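Local structure of superoxide dismutase [Mn/Fe] (Aeropyrum pernix, 3AK2) at residues Tyr16-Pro21 and Met86-Lys91; Val128-Leu133 and Ile161-Val166. The protein catalyses the dismutation of superoxide to molecular oxygen and hydrogen peroxide, working as a cambialistic enzyme with manganese or iron at its metal site. All coordinates share one frame; numbering follows the deposited sequence.

Contact 1: residues Tyr16-Pro21 and Met86-Lys91; sequences YNALEP and MAPPGK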
ATOM      1  N   TYR A  16      33.232  -7.468  -2.404  1.00 13.34           N
ATOM      2  CA  TYR A  16      32.376  -6.980  -1.321  1.00 13.47           C
ATOM      3  C   TYR A  16      32.929  -5.755  -0.585  1.00 13.57           C
ATOM      4  O   TYR A  16      32.160  -4.926  -0.101  1.00 13.14           O
ATOM      5  CB  TYR A  16      32.043  -8.098  -0.327  1.00 13.52           C
ATOM      6  CG  TYR A  16      31.133  -9.178  -0.884  1.00 13.40           C
ATOM      7  CD1 TYR A  16      29.893  -8.858  -1.440  1.00 13.50           C
ATOM      8  CD2 TYR A  16      31.505 -10.520  -0.840  1.00 13.91           C
ATOM      9  CE1 TYR A  16      29.053  -9.850  -1.949  1.00 14.36           C
ATOM     10  CE2 TYR A  16      30.669 -11.519  -1.345  1.00 14.25           C
ATOM     11  CZ  TYR A  16      29.445 -11.174  -1.895  1.00 14.30           C
ATOM     12  OH  TYR A  16      28.619 -12.151  -2.399  1.00 15.12           O
ATOM     13  N   ASN A  17      34.254  -5.641  -0.494  1.00 13.70           N
ATOM     14  CA  ASN A  17      34.873  -4.501   0.193  1.00 14.39           C
ATOM     15  C   ASN A  17      35.224  -3.328  -0.728  1.00 14.25           C
ATOM     16  O   ASN A  17      35.843  -2.354  -0.294  1.00 14.26           O
ATOM     17  CB  ASN A  17      36.102  -4.949   1.004  1.00 14.86           C
ATOM     18  CG  ASN A  17      37.280  -5.352   0.128  1.00 15.87           C
ATOM     19  OD1 ASN A  17      37.190  -5.396  -1.100  1.00 16.69           O
ATOM     20  ND2 ASN A  17      38.403  -5.649   0.771  1.00 17.92           N
ATOM     21  N   ALA A  18      34.811  -3.414  -1.989  1.00 14.29           N
ATOM     22  CA  ALA A  18      35.252  -2.451  -3.001  1.00 14.28           C
ATOM     23  C   ALA A  18      34.613  -1.068  -2.897  1.00 14.35           C
ATOM     24  O   ALA A  18      35.097  -0.121  -3.516  1.00 14.61           O
ATOM     25  CB  ALA A  18      35.055  -3.019  -4.393  1.00 14.71           C
ATOM     26  N   LEU A  19      33.537  -0.949  -2.120  1.00 13.98           N
ATOM     27  CA  LEU A  19      32.852   0.339  -1.972  1.00 14.19           C
ATOM     28  C   LEU A  19      33.191   1.060  -0.670  1.00 14.57           C
ATOM     29  O   LEU A  19      32.603   2.096  -0.344  1.00 14.34           O
ATOM     30  CB  LEU A  19      31.335   0.176  -2.131  1.00 13.87           C
ATOM     31  CG  LEU A  19      30.840  -0.422  -3.453  1.00 13.94           C
ATOM     32  CD1 LEU A  19      29.328  -0.296  -3.542  1.00 13.22           C
ATOM     33  CD2 LEU A  19      31.492   0.210  -4.682  1.00 14.03           C
ATOM     34  N   GLU A  20      34.152   0.507   0.065  1.00 14.97           N
ATOM     35  CA  GLU A  20      34.656   1.148   1.274  1.00 15.64           C
ATOM     36  C   GLU A  20      35.395   2.436   0.913  1.00 15.52           C
ATOM     37  O   GLU A  20      35.988   2.526  -0.163  1.00 15.78           O
ATOM     38  CB  GLU A  20      35.546   0.184   2.061  1.00 15.82           C
ATOM     39  CG  GLU A  20      34.776  -1.042   2.537  1.00 17.64           C
ATOM     40  CD  GLU A  20      35.464  -1.819   3.635  1.00 19.84           C
ATOM     41  OE1 GLU A  20      36.709  -1.739   3.753  1.00 21.55           O
ATOM     42  OE2 GLU A  20      34.746  -2.523   4.382  1.00 20.39           O
ATOM     43  N   PRO A  21      35.353   3.442   1.804  1.00 15.53           N
ATOM     44  CA  PRO A  21      34.738   3.429   3.133  1.00 15.34           C
ATOM     45  C   PRO A  21      33.236   3.746   3.155  1.00 15.03           C
ATOM     46  O   PRO A  21      32.633   3.751   4.223  1.00 15.04           O
ATOM     47  CB  PRO A  21      35.504   4.533   3.860  1.00 15.54           C
ATOM     48  CG  PRO A  21      35.796   5.522   2.794  1.00 15.70           C
ATOM     49  CD  PRO A  21      35.999   4.737   1.520  1.00 15.67           C
ATOM     50  N   MET A  86      26.714   1.400  -9.027  1.00 11.56           N
ATOM     51  CA  MET A  86      27.813   1.811  -8.158  1.00 11.98           C
ATOM     52  C   MET A  86      29.134   1.276  -8.692  1.00 12.37           C
ATOM     53  O   MET A  86      29.157   0.362  -9.515  1.00 12.25           O
ATOM     54  CB  MET A  86      27.589   1.332  -6.721  1.00 11.92           C
ATOM     55  CG  MET A  86      26.331   1.902  -6.085  1.00 11.67           C
ATOM     56  SD  MET A  86      26.052   1.411  -4.373  1.00 11.89           S
ATOM     57  CE  MET A  86      25.727  -0.348  -4.548  1.00 12.12           C
ATOM     58  N   ALA A  87      30.229   1.870  -8.227  1.00 13.09           N
ATOM     59  CA  ALA A  87      31.572   1.445  -8.607  1.00 13.84           C
ATOM     60  C   ALA A  87      32.538   1.895  -7.524  1.00 14.52           C
ATOM     61  O   ALA A  87      32.245   2.851  -6.802  1.00 14.35           O
ATOM     62  CB  ALA A  87      31.962   2.045  -9.960  1.00 13.73           C
ATOM     63  N   PRO A  88      33.696   1.212  -7.401  1.00 15.35           N
ATOM     64  CA  PRO A  88      34.690   1.630  -6.415  1.00 16.02           C
ATOM     65  C   PRO A  88      35.036   3.108  -6.592  1.00 16.72           C
ATOM     66  O   PRO A  88      35.107   3.582  -7.732  1.00 16.49           O
ATOM     67  CB  PRO A  88      35.902   0.752  -6.746  1.00 16.16           C
ATOM     68  CG  PRO A  88      35.324  -0.458  -7.377  1.00 15.89           C
ATOM     69  CD  PRO A  88      34.140   0.028  -8.161  1.00 15.55           C
ATOM     70  N   PRO A  89      35.234   3.838  -5.477  1.00 17.50           N
ATOM     71  CA  PRO A  89      35.537   5.274  -5.552  1.00 18.40           C
ATOM     72  C   PRO A  89      36.658   5.559  -6.555  1.00 19.09           C
ATOM     73  O   PRO A  89      37.677   4.867  -6.555  1.00 19.52           O
ATOM     74  CB  PRO A  89      35.987   5.619  -4.131  1.00 18.58           C
ATOM     75  CG  PRO A  89      35.376   4.577  -3.262  1.00 18.07           C
ATOM     76  CD  PRO A  89      35.198   3.343  -4.087  1.00 17.63           C
ATOM     77  N   GLY A  90      36.459   6.559  -7.410  1.00 19.63           N
ATOM     78  CA  GLY A  90      37.367   6.814  -8.533  1.00 20.15           C
ATOM     79  C   GLY A  90      36.618   6.653  -9.843  1.00 20.38           C
ATOM     80  O   GLY A  90      36.265   7.644 -10.487  1.00 20.90           O
ATOM     81  N   LYS A  91      36.372   5.403 -10.238  1.00 20.48           N
ATOM     82  CA  LYS A  91      35.411   5.120 -11.300  1.00 20.56           C
ATOM     83  C   LYS A  91      34.027   5.559 -10.821  1.00 20.35           C
ATOM     84  O   LYS A  91      33.219   6.072 -11.601  1.00 20.58           O
ATOM     85  CB  LYS A  91      35.400   3.633 -11.670  1.00 20.71           C
ATOM     86  CG  LYS A  91      34.409   3.293 -12.782  1.00 21.44           C
ATOM     87  CD  LYS A  91      34.301   1.803 -13.038  1.00 22.37           C
ATOM     88  CE  LYS A  91      33.188   1.519 -14.035  1.00 23.52           C
ATOM     89  NZ  LYS A  91      33.110   0.079 -14.401  1.00 24.49           N
TER
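L19 drives its forked end against the 86-91 loop, and the two methyls of that fork meet different things. CD1 packs on the thioether of M86, 3.7 Å from its CE, the two side chains crossing at about a right angle; the bend at the last M86 torsion (chi3 -67°) turns CE back beside this methyl, next to SD. CD2 instead lies against the backbone, 3.5 Å from C of A87, where the peptide leads into P88. This buried half is a good example of apolar side chains joining two irregular loops: no hydrogen bond links them. Toward solvent, where P88 is partly exposed and P89 exposed, the contact turns to proline rings against backbone carbonyls. A18 CB reaches P88 CG at 3.9 Å, and the carbonyl O of A18 takes a CA-H...O contact from P88 CA at 3.4 Å, with an angle of 128° at the hydrogen. P89 touches chiefly backbone, its CD lying 3.5 Å from A18 O and its CG 3.8 Å from E20 O. The type I turn from N17 to E20 presents A18 and L19 together, while E20 is exposed and its OE2 is hydrogen-bonded to the backbone N of E25. That bond ties the turn to the start of helix 25-54; the partner loop runs from helix 62-82 to helix 98-108, and Y14 touches both L19 and M86.

Contact 2: residues Val128-Leu133 and Ile161-Val166; sequences VGWGVL and ILVIDV. With MN (manganese (II) ion), chain E.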
ATOM      1  N   VAL A 128      10.709   1.424   4.211  1.00 11.24           N
ATOM      2  CA  VAL A 128      11.805   1.013   3.352  1.00 10.67           C
ATOM      3  C   VAL A 128      11.435   1.231   1.886  1.00 10.12           C
ATOM      4  O   VAL A 128      10.254   1.252   1.531  1.00  9.95           O
ATOM      5  CB  VAL A 128      12.222  -0.438   3.621  1.00 10.18           C
ATOM      6  CG1 VAL A 128      12.772  -0.571   5.040  1.00 11.26           C
ATOM      7  CG2 VAL A 128      11.058  -1.398   3.403  1.00 10.79           C
ATOM      8  N   GLY A 129      12.441   1.424   1.044  1.00  9.41           N
ATOM      9  CA  GLY A 129      12.202   1.636  -0.373  1.00  9.07           C
ATOM     10  C   GLY A 129      13.416   2.140  -1.116  1.00  8.82           C
ATOM     11  O   GLY A 129      14.556   1.829  -0.747  1.00  8.63           O
ATOM     12  N   TRP A 130      13.161   2.924  -2.158  1.00  8.76           N
ATOM     13  CA  TRP A 130      14.175   3.330  -3.124  1.00  9.02           C
ATOM     14  C   TRP A 130      13.966   4.764  -3.555  1.00  9.07           C
ATOM     15  O   TRP A 130      12.833   5.222  -3.669  1.00  9.03           O
ATOM     16  CB  TRP A 130      14.078   2.463  -4.388  1.00  8.82           C
ATOM     17  CG  TRP A 130      14.205   1.007  -4.135  1.00  9.08           C
ATOM     18  CD1 TRP A 130      13.229   0.164  -3.684  1.00  9.19           C
ATOM     19  CD2 TRP A 130      15.374   0.200  -4.331  1.00  8.31           C
ATOM     20  NE1 TRP A 130      13.724  -1.110  -3.569  1.00  9.14           N
ATOM     21  CE2 TRP A 130      15.037  -1.119  -3.961  1.00  9.09           C
ATOM     22  CE3 TRP A 130      16.677   0.468  -4.779  1.00  9.17           C
ATOM     23  CZ2 TRP A 130      15.952  -2.169  -4.021  1.00  9.03           C
ATOM     24  CZ3 TRP A 130      17.583  -0.578  -4.845  1.00  9.46           C
ATOM     25  CH2 TRP A 130      17.219  -1.878  -4.461  1.00  9.16           C
ATOM     26  N   GLY A 131      15.072   5.462  -3.807  1.00  9.10           N
ATOM     27  CA  GLY A 131      15.045   6.688  -4.603  1.00  9.36           C
ATOM     28  C   GLY A 131      15.358   6.313  -6.039  1.00  9.40           C
ATOM     29  O   GLY A 131      16.276   5.533  -6.289  1.00  9.87           O
ATOM     30  N   VAL A 132      14.586   6.850  -6.982  1.00  9.35           N
ATOM     31  CA  VAL A 132      14.683   6.424  -8.378  1.00  9.57           C
ATOM     32  C   VAL A 132      14.767   7.597  -9.348  1.00  9.58           C
ATOM     33  O   VAL A 132      13.935   8.504  -9.313  1.00  9.45           O
ATOM     34  CB  VAL A 132      13.479   5.513  -8.775  1.00  9.36           C
ATOM     35  CG1 VAL A 132      13.548   5.111 -10.251  1.00 10.49           C
ATOM     36  CG2 VAL A 132      13.408   4.270  -7.880  1.00 10.25           C
ATOM     37  N   LEU A 133      15.794   7.568 -10.196  1.00  9.53           N
ATOM     38  CA  LEU A 133      15.847   8.416 -11.375  1.00  9.64           C
ATOM     39  C   LEU A 133      15.462   7.551 -12.565  1.00  9.29           C
ATOM     40  O   LEU A 133      16.113   6.537 -12.842  1.00  9.44           O
ATOM     41  CB  LEU A 133      17.253   8.998 -11.572  1.00 10.02           C
ATOM     42  CG  LEU A 133      17.480   9.825 -12.845  1.00 10.49           C
ATOM     43  CD1 LEU A 133      16.665  11.104 -12.815  1.00 11.02           C
ATOM     44  CD2 LEU A 133      18.958  10.143 -13.023  1.00 11.25           C
ATOM     45  N   ILE A 161      17.056   4.300 -14.289  1.00 10.45           N
ATOM     46  CA  ILE A 161      18.446   4.330 -14.760  1.00 11.02           C
ATOM     47  C   ILE A 161      19.454   4.509 -13.623  1.00 10.91           C
ATOM     48  O   ILE A 161      20.634   4.171 -13.772  1.00 11.03           O
ATOM     49  CB  ILE A 161      18.680   5.369 -15.897  1.00 11.47           C
ATOM     50  CG1 ILE A 161      18.453   6.809 -15.414  1.00 11.32           C
ATOM     51  CG2 ILE A 161      17.811   5.028 -17.110  1.00 11.67           C
ATOM     52  CD1 ILE A 161      18.943   7.882 -16.392  1.00 12.04           C
ATOM     53  N   LEU A 162      18.981   5.037 -12.497  1.00 10.62           N
ATOM     54  CA  LEU A 162      19.787   5.177 -11.293  1.00 10.59           C
ATOM     55  C   LEU A 162      18.889   5.009 -10.077  1.00 10.08           C
ATOM     56  O   LEU A 162      17.884   5.703  -9.940  1.00 10.46           O
ATOM     57  CB  LEU A 162      20.494   6.537 -11.252  1.00 10.77           C
ATOM     58  CG  LEU A 162      21.291   6.841  -9.977  1.00 11.21           C
ATOM     59  CD1 LEU A 162      22.429   5.845  -9.748  1.00 12.03           C
ATOM     60  CD2 LEU A 162      21.837   8.255 -10.019  1.00 12.38           C
ATOM     61  N   VAL A 163      19.262   4.084  -9.197  1.00 10.07           N
ATOM     62  CA  VAL A 163      18.468   3.800  -8.005  1.00  9.90           C
ATOM     63  C   VAL A 163      19.353   3.792  -6.767  1.00  9.99           C
ATOM     64  O   VAL A 163      20.528   3.410  -6.836  1.00 10.20           O
ATOM     65  CB  VAL A 163      17.680   2.446  -8.109  1.00  9.49           C
ATOM     66  CG1 VAL A 163      16.793   2.413  -9.356  1.00  9.77           C
ATOM     67  CG2 VAL A 163      18.616   1.242  -8.088  1.00 10.02           C
ATOM     68  N   ILE A 164      18.795   4.237  -5.646  1.00  9.71           N
ATOM     69  CA  ILE A 164      19.451   4.088  -4.351  1.00  9.86           C
ATOM     70  C   ILE A 164      18.531   3.305  -3.421  1.00  9.68           C
ATOM     71  O   ILE A 164      17.359   3.641  -3.256  1.00  9.58           O
ATOM     72  CB  ILE A 164      19.885   5.439  -3.711  1.00 10.16           C
ATOM     73  CG1 ILE A 164      20.637   5.182  -2.395  1.00 11.21           C
ATOM     74  CG2 ILE A 164      18.688   6.361  -3.507  1.00 10.31           C
ATOM     75  CD1 ILE A 164      21.102   6.432  -1.646  1.00 12.20           C
ATOM     76  N   ASP A 165      19.080   2.255  -2.829  1.00  9.61           N
ATOM     77  CA  ASP A 165      18.359   1.426  -1.880  1.00  9.92           C
ATOM     78  C   ASP A 165      18.395   2.106  -0.519  1.00  9.98           C
ATOM     79  O   ASP A 165      19.482   2.341   0.028  1.00 10.30           O
ATOM     80  CB  ASP A 165      19.043   0.066  -1.805  1.00 10.06           C
ATOM     81  CG  ASP A 165      18.244  -0.968  -1.040  1.00 10.64           C
ATOM     82  OD1 ASP A 165      17.152  -0.663  -0.507  1.00 11.59           O
ATOM     83  OD2 ASP A 165      18.729  -2.109  -0.993  1.00 11.57           O
ATOM     84  N   VAL A 166      17.223   2.448   0.016  1.00 10.02           N
ATOM     85  CA  VAL A 166      17.133   2.972   1.379  1.00 10.20           C
ATOM     86  C   VAL A 166      16.353   2.056   2.323  1.00 10.03           C
ATOM     87  O   VAL A 166      15.848   2.499   3.358  1.00  9.97           O
ATOM     88  CB  VAL A 166      16.627   4.440   1.444  1.00 10.43           C
ATOM     89  CG1 VAL A 166      17.663   5.393   0.852  1.00 10.84           C
ATOM     90  CG2 VAL A 166      15.283   4.599   0.749  1.00 11.14           C
TER
HETATM   91 MN    MN E 215      18.192  -4.024  -0.572  1.00  9.38          MN
HETATM   92  O   HOH W   1      16.162  -3.427  -0.705  1.00 14.55           O
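G131 and I164 form an antiparallel hydrogen-bonded pair, with strands 129-133 and 163-165 running 4.7 Å apart at their closest and 166° between their directions. I164 N gives to G131 O at 2.9 Å, and G131 N returns a bond to I164 O. At one end V166 N reaches G129 O; at the other L133 O accepts from both I161 N (2.8 Å) and L162 N (3.3 Å), since I161 and L162 together face L133 in a classic beta bulge. Beyond the bulge bonds, L133 CD2 packs on I161 CD1. These are neighbouring strands of the three-stranded antiparallel sheet of the Fe/Mn superoxide dismutase C-terminal domain, in which 129-136 is central, and they carry one ligand to the active site. D165 binds manganese through OD2 at 2.0 Å, completing with H31, H79, H169 and a water a five-ligand shell. Its CG stands anti to the backbone N (chi1 -170°), which carries the carboxylate over the W130 indole; the two planes lie 13° apart, stacked. CB makes a CH-pi contact with the six-membered ring, 3.9 Å from its centroid. The other oxygen, OD1, accepts from W167 N and, weakly, from the metal-bound water. On the same side of the sheet as W130, V163 CG2 meets ring atom CZ3 at 3.9 Å. An alanine in place of W130 is likely to open a gap under the D165 carboxylate, removing the flat surface it stacks on and the ring that V163 CG2 touches. V163 CG1 lies beside CG2 of V132.

In the fold
The centre of contact 1 is about 17 Å from the centre of the chain, toward the surface, that of contact 2 about 5 Å, and all touching residues of contact 2 are buried. Two loops meet in the first through apolar groups and prolines, without hydrogen bonds; two strands meet in the second through a ladder of them. They share no segment, and their centres are 18 Å apart with nearest atoms about 6 Å apart. Helix 62-82 relates the two: the 86-91 segment lies in the loop after it, while W130 and V132 pack on its M78. Contact 2 holds a metal ligand, whereas the M86 side chain of contact 1 lies about 9 Å from the manganese.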